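Local coordinates for glutaredoxin related protein (Sulfolobus solfataricus, PDB 4MNN) that probably catalyses thiol-disulfide exchange, as an atypical archaeal protein disulfide oxidoreductase built from thioredoxin-fold units, at residues A[5-10]-A[27-32]; A[31-36]-A[72-77]; A[120-125]-A[133-138]. All coordinates share one frame; numbering follows the deposited sequence.

Interaction 1 of 3, residues A[5-10]-A[27-32]; sequences YVIKEY and DSLFHE
Ile7 of helix 4-11 points at helix 27-33, meeting Leu29 and Glu32 almost entirely through one methyl group. From CB the side chain divides. CG2 takes the branch anti to the backbone N and leans on the ring of Tyr36, in the turn that follows helix 27-33. CG1 takes the other branch, anti to the carbonyl carbon (chi1 -67°), and a nearly extended chi2 of 170° carries the chain onward. CG1 itself serves as a spacer, and CD1 at the tip does the touching. On one flank Ile7 CD1 lies 4.0 Å from Glu32 CG, and Glu32 CB is scarcely farther from the same methyl, at 4.1 Å. On another flank Ile7 CD1 approaches Leu29 CD1 at 4.4 Å, a looser contact. Leu29 and Glu32, three residues apart on one helix, thus form a shallow two-sided seat for the isoleucine tip.

Glu32 offers the hydrocarbon part of its chain. Its chi2 bend of 62° turns the carboxylate off past the methyl, keeping the charge away from the apolar surface. Leu29 uses its two methyls separately: CD1 faces Ile7, while CD2 lies 4.0 Å above one face of the Phe30 ring, toward the rim. No hydrogen bond or salt bridge joins the two segments, and the summed buried surface is a modest 122 Å². The nearest CA atoms, Ile7 CA and Glu32 CA, are 7.8 Å apart, and side chains alone make the contact. This is plain apolar packing in the first thioredoxin-like unit: helix 27-33 is the helix of the beta-alpha-beta crossover between the adjacent parallel strands 19-24 and 38-41, and the N-terminal helix 4-11 packs against it.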
loop_
_atom_site.group_PDB
_atom_site.type_symbol
_atom_site.label_atom_id
_atom_site.label_comp_id
_atom_site.label_asym_id
_atom_site.label_seq_id
_atom_site.Cartn_x
_atom_site.Cartn_y
_atom_site.Cartn_z
ATOM N N TYR A 5 10.820 -2.117 -17.348
ATOM C CA TYR A 5 9.796 -2.601 -18.274
ATOM C C TYR A 5 8.464 -2.811 -17.594
ATOM O O TYR A 5 7.434 -2.359 -18.103
ATOM C CB TYR A 5 10.234 -3.906 -18.963
ATOM C CG TYR A 5 9.247 -4.390 -20.014
ATOM C CD1 TYR A 5 8.817 -3.545 -21.042
ATOM C CD2 TYR A 5 8.743 -5.689 -19.976
ATOM C CE1 TYR A 5 7.901 -4.000 -22.020
ATOM C CE2 TYR A 5 7.838 -6.149 -20.933
ATOM C CZ TYR A 5 7.425 -5.301 -21.949
ATOM O OH TYR A 5 6.547 -5.777 -22.902
ATOM N N VAL A 6 8.468 -3.478 -16.444
ATOM C CA VAL A 6 7.205 -3.722 -15.771
ATOM C C VAL A 6 6.544 -2.417 -15.318
ATOM O O VAL A 6 5.315 -2.275 -15.368
ATOM C CB VAL A 6 7.361 -4.689 -14.576
ATOM C CG1 VAL A 6 8.083 -4.020 -13.423
ATOM C CG2 VAL A 6 5.984 -5.186 -14.144
ATOM N N ILE A 7 7.345 -1.443 -14.919
ATOM C CA ILE A 7 6.740 -0.173 -14.491
ATOM C C ILE A 7 6.063 0.459 -15.692
ATOM O O ILE A 7 4.932 0.943 -15.601
ATOM C CB ILE A 7 7.809 0.773 -13.933
ATOM C CG1 ILE A 7 8.343 0.176 -12.624
ATOM C CG2 ILE A 7 7.219 2.233 -13.749
ATOM C CD1 ILE A 7 9.607 0.892 -12.081
ATOM N N LYS A 8 6.734 0.431 -16.841
ATOM C CA LYS A 8 6.132 1.010 -18.034
ATOM C C LYS A 8 4.856 0.281 -18.432
ATOM O O LYS A 8 3.828 0.895 -18.769
ATOM C CB LYS A 8 7.107 0.961 -19.214
ATOM C CG LYS A 8 6.538 1.615 -20.486
ATOM C CD LYS A 8 7.506 1.557 -21.663
ATOM C CE LYS A 8 7.008 2.460 -22.803
ATOM N NZ LYS A 8 8.093 2.880 -23.753
ATOM N N GLU A 9 4.924 -1.042 -18.436
ATOM C CA GLU A 9 3.780 -1.805 -18.870
ATOM C C GLU A 9 2.550 -1.565 -18.022
ATOM O O GLU A 9 1.421 -1.568 -18.537
ATOM C CB GLU A 9 4.136 -3.281 -18.929
ATOM C CG GLU A 9 5.045 -3.594 -20.124
ATOM C CD GLU A 9 4.387 -3.269 -21.457
ATOM O OE1 GLU A 9 4.947 -2.456 -22.224
ATOM O OE2 GLU A 9 3.301 -3.823 -21.732
ATOM N N TYR A 10 2.762 -1.322 -16.739
ATOM C CA TYR A 10 1.627 -1.063 -15.868
ATOM C C TYR A 10 1.194 0.381 -15.847
ATOM O O TYR A 10 0.009 0.666 -15.822
ATOM C CB TYR A 10 1.940 -1.459 -14.422
ATOM C CG TYR A 10 1.717 -2.920 -14.141
ATOM C CD1 TYR A 10 2.637 -3.871 -14.546
ATOM C CD2 TYR A 10 0.539 -3.357 -13.506
ATOM C CE1 TYR A 10 2.407 -5.233 -14.339
ATOM C CE2 TYR A 10 0.303 -4.714 -13.294
ATOM C CZ TYR A 10 1.242 -5.645 -13.716
ATOM O OH TYR A 10 1.002 -6.992 -13.522
ATOM N N ASP A 27 14.349 6.842 -3.671
ATOM C CA ASP A 27 14.554 7.651 -4.880
ATOM C C ASP A 27 14.911 6.884 -6.137
ATOM O O ASP A 27 14.351 7.151 -7.187
ATOM C CB ASP A 27 15.669 8.714 -4.695
ATOM C CG ASP A 27 15.358 9.756 -3.627
ATOM O OD1 ASP A 27 14.280 9.686 -2.995
ATOM O OD2 ASP A 27 16.216 10.663 -3.420
ATOM N N SER A 28 15.852 5.944 -6.046
ATOM C CA SER A 28 16.294 5.280 -7.265
ATOM C C SER A 28 15.226 4.432 -7.909
ATOM O O SER A 28 15.296 4.151 -9.107
ATOM C CB SER A 28 17.578 4.473 -7.004
ATOM O OG SER A 28 17.353 3.507 -6.011
ATOM N N LEU A 29 14.220 4.036 -7.132
ATOM C CA LEU A 29 13.121 3.254 -7.685
ATOM C C LEU A 29 12.073 4.193 -8.295
ATOM O O LEU A 29 11.683 4.068 -9.479
ATOM C CB LEU A 29 12.452 2.392 -6.601
ATOM C CG LEU A 29 11.131 1.717 -7.057
ATOM C CD1 LEU A 29 11.430 0.571 -8.053
ATOM C CD2 LEU A 29 10.405 1.130 -5.814
ATOM N N PHE A 30 11.633 5.152 -7.492
ATOM C CA PHE A 30 10.586 6.053 -7.929
ATOM C C PHE A 30 10.933 7.077 -8.999
ATOM O O PHE A 30 10.035 7.634 -9.637
ATOM C CB PHE A 30 9.997 6.698 -6.686
ATOM C CG PHE A 30 9.185 5.746 -5.883
ATOM C CD1 PHE A 30 9.601 5.337 -4.624
ATOM C CD2 PHE A 30 8.019 5.180 -6.441
ATOM C CE1 PHE A 30 8.872 4.343 -3.898
ATOM C CE2 PHE A 30 7.305 4.212 -5.738
ATOM C CZ PHE A 30 7.724 3.791 -4.480
ATOM N N HIS A 31 12.225 7.324 -9.207
ATOM C CA HIS A 31 12.660 8.254 -10.266
ATOM C C HIS A 31 12.064 7.732 -11.605
ATOM O O HIS A 31 11.615 8.508 -12.448
ATOM C CB HIS A 31 14.195 8.277 -10.323
ATOM C CG HIS A 31 14.769 9.198 -11.362
ATOM N ND1 HIS A 31 14.931 8.827 -12.671
ATOM C CD2 HIS A 31 15.227 10.475 -11.271
ATOM C CE1 HIS A 31 15.457 9.829 -13.358
ATOM N NE2 HIS A 31 15.644 10.842 -12.527
ATOM N N GLU A 32 12.041 6.415 -11.778
ATOM C CA GLU A 32 11.475 5.813 -12.998
ATOM C C GLU A 32 9.948 6.020 -13.079
ATOM O O GLU A 32 9.392 6.212 -14.170
ATOM C CB GLU A 32 11.777 4.299 -13.022
ATOM C CG GLU A 32 11.467 3.578 -14.345
ATOM C CD GLU A 32 12.291 4.119 -15.511
ATOM O OE1 GLU A 32 13.273 4.841 -15.260
ATOM O OE2 GLU A 32 11.961 3.816 -16.682
#

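Interaction 2 of 3, residues A[31-36]-A[72-77]; sequences HEFKNY and WPFLNS
Two helices of the first thioredoxin-like unit, 27-33 and 71-83, are joined here by an apolar contact of two phenylalanine rings and a leucine in the buried core. Phe33 reaches across from the end of helix 27-33 and touches through CE2 and CZ, its partners lying oblique to the ring. Its CE2 lies 3.6 Å from Phe74 CE2 and 3.7 Å from Leu75 CD2, and the neighbouring CZ also comes within 3.9 Å of that Leu75 methyl. Seen from Phe74, the phenylalanine arrives at the ring edge, close to the ring plane. The two consecutive residues of helix 71-83 therefore make a notch, one wall a ring edge and the other a methyl. With CG anti to the backbone N (chi1 175°), the Phe74 ring extends toward its partner, whereas Leu75 reaches it through one methyl. One turn along the same helix, Ser77 OG gives a hydrogen bond to Phe74 O at 2.6 Å and is also bonded to Tyr60 OH. Replacing Phe33 by an alanine is likely to leave the Phe74 edge and the Leu75 methyl without their partner and open a gap between the helices. Phe33 also packs on Ile7 and Leu11 of helix 4-11, on Val39 of strand 38-41 and on the Phe30 ring, while helix 114-127 meets helix 71-83 at Pro73 and Ser77.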
loop_
_atom_site.group_PDB
_atom_site.type_symbol
_atom_site.label_atom_id
_atom_site.label_comp_id
_atom_site.label_asym_id
_atom_site.label_seq_id
_atom_site.Cartn_x
_atom_site.Cartn_y
_atom_site.Cartn_z
ATOM N N HIS A 31 12.225 7.324 -9.207
ATOM C CA HIS A 31 12.660 8.254 -10.266
ATOM C C HIS A 31 12.064 7.732 -11.605
ATOM O O HIS A 31 11.615 8.508 -12.448
ATOM C CB HIS A 31 14.195 8.277 -10.323
ATOM C CG HIS A 31 14.769 9.198 -11.362
ATOM N ND1 HIS A 31 14.931 8.827 -12.671
ATOM C CD2 HIS A 31 15.227 10.475 -11.271
ATOM C CE1 HIS A 31 15.457 9.829 -13.358
ATOM N NE2 HIS A 31 15.644 10.842 -12.527
ATOM N N GLU A 32 12.041 6.415 -11.778
ATOM C CA GLU A 32 11.475 5.813 -12.998
ATOM C C GLU A 32 9.948 6.020 -13.079
ATOM O O GLU A 32 9.392 6.212 -14.170
ATOM C CB GLU A 32 11.777 4.299 -13.022
ATOM C CG GLU A 32 11.467 3.578 -14.345
ATOM C CD GLU A 32 12.291 4.119 -15.511
ATOM O OE1 GLU A 32 13.273 4.841 -15.260
ATOM O OE2 GLU A 32 11.961 3.816 -16.682
ATOM N N PHE A 33 9.267 5.988 -11.935
ATOM C CA PHE A 33 7.800 6.183 -11.910
ATOM C C PHE A 33 7.433 7.572 -12.419
ATOM O O PHE A 33 6.364 7.796 -12.976
ATOM C CB PHE A 33 7.265 6.049 -10.472
ATOM C CG PHE A 33 7.144 4.638 -9.981
ATOM C CD1 PHE A 33 8.265 3.825 -9.817
ATOM C CD2 PHE A 33 5.897 4.119 -9.668
ATOM C CE1 PHE A 33 8.153 2.533 -9.342
ATOM C CE2 PHE A 33 5.775 2.790 -9.181
ATOM C CZ PHE A 33 6.905 2.004 -9.022
ATOM N N LYS A 34 8.322 8.521 -12.182
ATOM C CA LYS A 34 8.108 9.893 -12.575
ATOM C C LYS A 34 7.871 10.027 -14.082
ATOM O O LYS A 34 7.256 10.989 -14.548
ATOM C CB LYS A 34 9.328 10.717 -12.127
ATOM C CG LYS A 34 8.999 12.034 -11.499
ATOM C CD LYS A 34 10.257 12.713 -11.012
ATOM C CE LYS A 34 10.029 14.208 -10.834
ATOM N NZ LYS A 34 8.909 14.454 -9.885
ATOM N N ASN A 35 8.318 9.030 -14.846
ATOM C CA ASN A 35 8.143 9.082 -16.288
ATOM C C ASN A 35 6.679 8.897 -16.602
ATOM O O ASN A 35 6.223 9.289 -17.669
ATOM C CB ASN A 35 8.966 7.986 -17.009
ATOM C CG ASN A 35 10.446 8.027 -16.665
ATOM O OD1 ASN A 35 11.059 9.094 -16.570
ATOM N ND2 ASN A 35 11.036 6.856 -16.486
ATOM N N TYR A 36 5.915 8.341 -15.653
ATOM C CA TYR A 36 4.496 8.063 -15.872
ATOM C C TYR A 36 3.467 8.703 -14.971
ATOM O O TYR A 36 2.331 8.893 -15.395
ATOM C CB TYR A 36 4.231 6.537 -15.844
ATOM C CG TYR A 36 5.235 5.763 -16.645
ATOM C CD1 TYR A 36 6.318 5.154 -16.036
ATOM C CD2 TYR A 36 5.184 5.770 -18.036
ATOM C CE1 TYR A 36 7.332 4.586 -16.781
ATOM C CE2 TYR A 36 6.188 5.206 -18.794
ATOM C CZ TYR A 36 7.262 4.622 -18.172
ATOM O OH TYR A 36 8.289 4.099 -18.931
ATOM N N TRP A 72 4.292 -6.119 -7.450
ATOM C CA TRP A 72 3.190 -6.399 -8.348
ATOM C C TRP A 72 1.869 -5.859 -7.797
ATOM O O TRP A 72 1.122 -5.172 -8.525
ATOM C CB TRP A 72 3.150 -7.907 -8.624
ATOM C CG TRP A 72 1.970 -8.371 -9.423
ATOM C CD1 TRP A 72 1.499 -7.841 -10.600
ATOM C CD2 TRP A 72 1.107 -9.463 -9.099
ATOM N NE1 TRP A 72 0.387 -8.544 -11.023
ATOM C CE2 TRP A 72 0.127 -9.546 -10.120
ATOM C CE3 TRP A 72 1.068 -10.391 -8.042
ATOM C CZ2 TRP A 72 -0.887 -10.508 -10.114
ATOM C CZ3 TRP A 72 0.053 -11.352 -8.040
ATOM C CH2 TRP A 72 -0.906 -11.400 -9.074
ATOM N N PRO A 73 1.544 -6.170 -6.524
ATOM C CA PRO A 73 0.297 -5.672 -5.929
ATOM C C PRO A 73 0.307 -4.141 -5.894
ATOM O O PRO A 73 -0.703 -3.503 -6.115
ATOM C CB PRO A 73 0.310 -6.238 -4.516
ATOM C CG PRO A 73 1.160 -7.425 -4.612
ATOM C CD PRO A 73 2.210 -7.142 -5.640
ATOM N N PHE A 74 1.471 -3.558 -5.630
ATOM C CA PHE A 74 1.578 -2.098 -5.544
ATOM C C PHE A 74 1.249 -1.448 -6.904
ATOM O O PHE A 74 0.428 -0.530 -6.983
ATOM C CB PHE A 74 2.999 -1.725 -5.072
ATOM C CG PHE A 74 3.266 -0.240 -5.063
ATOM C CD1 PHE A 74 2.674 0.585 -4.103
ATOM C CD2 PHE A 74 4.104 0.328 -6.010
ATOM C CE1 PHE A 74 2.926 1.976 -4.094
ATOM C CE2 PHE A 74 4.356 1.725 -6.008
ATOM C CZ PHE A 74 3.757 2.533 -5.044
ATOM N N LEU A 75 1.859 -1.944 -7.975
ATOM C CA LEU A 75 1.577 -1.429 -9.311
ATOM C C LEU A 75 0.121 -1.661 -9.672
ATOM O O LEU A 75 -0.509 -0.808 -10.289
ATOM C CB LEU A 75 2.463 -2.118 -10.365
ATOM C CG LEU A 75 3.931 -1.729 -10.272
ATOM C CD1 LEU A 75 4.727 -2.569 -11.221
ATOM C CD2 LEU A 75 4.081 -0.228 -10.541
ATOM N N ASN A 76 -0.423 -2.815 -9.312
ATOM C CA ASN A 76 -1.819 -3.079 -9.598
ATOM C C ASN A 76 -2.719 -2.068 -8.906
ATOM O O ASN A 76 -3.762 -1.669 -9.446
ATOM C CB ASN A 76 -2.222 -4.456 -9.094
ATOM C CG ASN A 76 -2.386 -5.457 -10.198
ATOM O OD1 ASN A 76 -1.612 -5.487 -11.133
ATOM N ND2 ASN A 76 -3.384 -6.325 -10.064
ATOM N N SER A 77 -2.366 -1.684 -7.687
ATOM C CA SER A 77 -3.215 -0.753 -6.981
ATOM C C SER A 77 -3.193 0.585 -7.666
ATOM O O SER A 77 -4.195 1.291 -7.689
ATOM C CB SER A 77 -2.803 -0.568 -5.507
ATOM O OG SER A 77 -1.562 0.125 -5.361
#

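Interaction 3 of 3, residues A[120-125]-A[133-138]; sequences FLYQVS and LEIYDA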
loop_
_atom_site.group_PDB
_atom_site.type_symbol
_atom_site.label_atom_id
_atom_site.label_comp_id
_atom_site.label_asym_id
_atom_site.label_seq_id
_atom_site.Cartn_x
_atom_site.Cartn_y
_atom_site.Cartn_z
ATOM N N PHE A 120 -5.948 -7.184 -1.460
ATOM C CA PHE A 120 -7.303 -7.174 -0.934
ATOM C C PHE A 120 -7.519 -5.849 -0.176
ATOM O O PHE A 120 -8.473 -5.115 -0.449
ATOM C CB PHE A 120 -7.489 -8.383 -0.003
ATOM C CG PHE A 120 -8.836 -8.438 0.666
ATOM C CD1 PHE A 120 -9.950 -8.907 -0.023
ATOM C CD2 PHE A 120 -8.981 -8.044 1.993
ATOM C CE1 PHE A 120 -11.212 -8.992 0.606
ATOM C CE2 PHE A 120 -10.221 -8.116 2.636
ATOM C CZ PHE A 120 -11.342 -8.595 1.939
ATOM N N LEU A 121 -6.593 -5.501 0.715
ATOM C CA LEU A 121 -6.763 -4.258 1.475
ATOM C C LEU A 121 -6.618 -3.000 0.629
ATOM O O LEU A 121 -7.284 -2.005 0.908
ATOM C CB LEU A 121 -5.803 -4.229 2.677
ATOM C CG LEU A 121 -6.157 -5.282 3.728
ATOM C CD1 LEU A 121 -5.085 -5.269 4.862
ATOM C CD2 LEU A 121 -7.575 -4.987 4.332
ATOM N N TYR A 122 -5.790 -3.040 -0.421
ATOM C CA TYR A 122 -5.648 -1.858 -1.297
ATOM C C TYR A 122 -7.016 -1.580 -1.898
ATOM O O TYR A 122 -7.413 -0.420 -2.060
ATOM C CB TYR A 122 -4.667 -2.108 -2.435
ATOM C CG TYR A 122 -3.220 -2.134 -2.014
ATOM C CD1 TYR A 122 -2.302 -2.976 -2.665
ATOM C CD2 TYR A 122 -2.755 -1.292 -0.985
ATOM C CE1 TYR A 122 -0.939 -2.979 -2.309
ATOM C CE2 TYR A 122 -1.386 -1.283 -0.609
ATOM C CZ TYR A 122 -0.492 -2.128 -1.289
ATOM O OH TYR A 122 0.849 -2.101 -0.997
ATOM N N GLN A 123 -7.746 -2.641 -2.225
ATOM C CA GLN A 123 -9.071 -2.445 -2.809
ATOM C C GLN A 123 -10.058 -1.946 -1.764
ATOM O O GLN A 123 -10.918 -1.140 -2.073
ATOM C CB GLN A 123 -9.541 -3.727 -3.469
ATOM C CG GLN A 123 -8.699 -4.001 -4.722
ATOM C CD GLN A 123 -9.050 -5.297 -5.366
ATOM O OE1 GLN A 123 -8.468 -6.334 -5.061
ATOM N NE2 GLN A 123 -10.026 -5.258 -6.265
ATOM N N VAL A 124 -9.936 -2.429 -0.532
ATOM C CA VAL A 124 -10.796 -1.936 0.531
ATOM C C VAL A 124 -10.557 -0.411 0.735
ATOM O O VAL A 124 -11.511 0.367 0.930
ATOM C CB VAL A 124 -10.518 -2.700 1.846
ATOM C CG1 VAL A 124 -11.289 -2.074 2.986
ATOM C CG2 VAL A 124 -10.874 -4.177 1.686
ATOM N N SER A 125 -9.302 0.039 0.664
ATOM C CA SER A 125 -9.013 1.477 0.859
ATOM C C SER A 125 -9.634 2.332 -0.251
ATOM O O SER A 125 -9.933 3.514 -0.052
ATOM C CB SER A 125 -7.485 1.727 0.929
ATOM O OG SER A 125 -6.843 1.738 -0.348
ATOM N N LEU A 133 -5.788 2.978 5.885
ATOM C CA LEU A 133 -4.884 1.851 5.640
ATOM C C LEU A 133 -3.408 2.221 5.669
ATOM O O LEU A 133 -2.973 3.151 4.997
ATOM C CB LEU A 133 -5.200 1.210 4.258
ATOM C CG LEU A 133 -4.283 0.033 3.860
ATOM C CD1 LEU A 133 -4.503 -1.108 4.859
ATOM C CD2 LEU A 133 -4.581 -0.415 2.418
ATOM N N GLU A 134 -2.637 1.484 6.447
ATOM C CA GLU A 134 -1.184 1.679 6.503
ATOM C C GLU A 134 -0.576 0.303 6.387
ATOM O O GLU A 134 -1.075 -0.643 7.025
ATOM C CB GLU A 134 -0.778 2.332 7.832
ATOM C CG GLU A 134 -1.265 3.809 7.879
ATOM C CD GLU A 134 -0.994 4.507 9.198
ATOM O OE1 GLU A 134 -1.534 4.078 10.235
ATOM O OE2 GLU A 134 -0.242 5.492 9.180
ATOM N N ILE A 135 0.481 0.175 5.586
ATOM C CA ILE A 135 1.149 -1.117 5.412
ATOM C C ILE A 135 2.534 -0.924 5.964
ATOM O O ILE A 135 3.125 0.110 5.735
ATOM C CB ILE A 135 1.321 -1.483 3.926
ATOM C CG1 ILE A 135 0.026 -1.194 3.156
ATOM C CG2 ILE A 135 1.767 -2.956 3.815
ATOM C CD1 ILE A 135 -1.165 -2.012 3.580
ATOM N N TYR A 136 3.044 -1.911 6.697
ATOM C CA TYR A 136 4.391 -1.816 7.264
ATOM C C TYR A 136 5.245 -3.006 6.905
ATOM O O TYR A 136 4.821 -4.127 7.104
ATOM C CB TYR A 136 4.350 -1.786 8.792
ATOM C CG TYR A 136 3.664 -0.579 9.380
ATOM C CD1 TYR A 136 2.265 -0.534 9.519
ATOM C CD2 TYR A 136 4.416 0.520 9.800
ATOM C CE1 TYR A 136 1.626 0.580 10.072
ATOM C CE2 TYR A 136 3.787 1.651 10.348
ATOM C CZ TYR A 136 2.400 1.670 10.483
ATOM O OH TYR A 136 1.787 2.783 11.020
ATOM N N ASP A 137 6.442 -2.748 6.380
ATOM C CA ASP A 137 7.425 -3.803 6.125
ATOM C C ASP A 137 8.028 -4.000 7.543
ATOM O O ASP A 137 8.770 -3.144 8.060
ATOM C CB ASP A 137 8.522 -3.335 5.169
ATOM C CG ASP A 137 9.627 -4.401 4.957
ATOM O OD1 ASP A 137 9.879 -5.225 5.852
ATOM O OD2 ASP A 137 10.281 -4.395 3.903
ATOM N N ALA A 138 7.652 -5.107 8.170
ATOM C CA ALA A 138 8.066 -5.435 9.526
ATOM C C ALA A 138 9.573 -5.585 9.721
ATOM O O ALA A 138 10.046 -5.528 10.864
ATOM C CB ALA A 138 7.350 -6.715 9.966
#
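Leu133 of strand 131-137 is the bump of this contact, and a hollow on helix 114-127 receives it. Its CD2 methyl enters among Leu121, Tyr122 and Ser125, lying 3.5 Å from Leu121 O, 4.0 Å from Tyr122 CD2 and 3.9 Å from Ser125 CB. CD1, the other branch, rests against Leu121 CB, so the leucine fork straddles that carbon. A second, smaller bump follows two residues along the strand: Ile135 CG1 comes within 4.0 Å of Tyr122 CE2. The tyrosine ring thus spans both residues, its long direction roughly perpendicular to each side chain. Although CB of Tyr122 starts away from the strand, its torsions (chi1 -73°) bring CD2 and CE2 of the ring back to the strand, Leu133 and Ile135 lying oblique to it. Helix and strand run nearly antiparallel, at 155°, with short-segment axes 9.4 Å apart, as expected within a right-handed beta-alpha-beta crossover, here 101-107, 114-127 and 131-137.

Ser125 turns its CB to Leu133 while OG bonds back to Tyr122 O at 2.8 Å, meeting it obliquely at a C=O angle of 125°. The one backbone oxygen touching the leucine methyl, Leu121 O, also accepts the helix bond from Ser125 N. Leu121 O and Ser125 OG thus have their hydrogen bonds within the helix; no hydrogen bond crosses between the segments, so the contact rests on apolar packing.

In the fold
Interactions 1 and 2 adjoin one another, their centres 5 Å apart: both use helix 27-33, and Ile7 CD1 of the first lies 3.5 Å from Phe33 CE1 of the second. Interaction 3 belongs to the second thioredoxin unit, its centre 16 Å from that of interaction 2 and 21 Å from that of interaction 1. Tyr122 joins the two units, its CD1 packing 3.8 Å from Ser77 CB on helix 71-83. Each unit carries a disulfide, Cys24-Cys45 in the first and Cys111-Cys114 in the second. The latter matches a thioredoxin-type CxxC, probably the redox site; Ile135 of interaction 3 lies near it without touching.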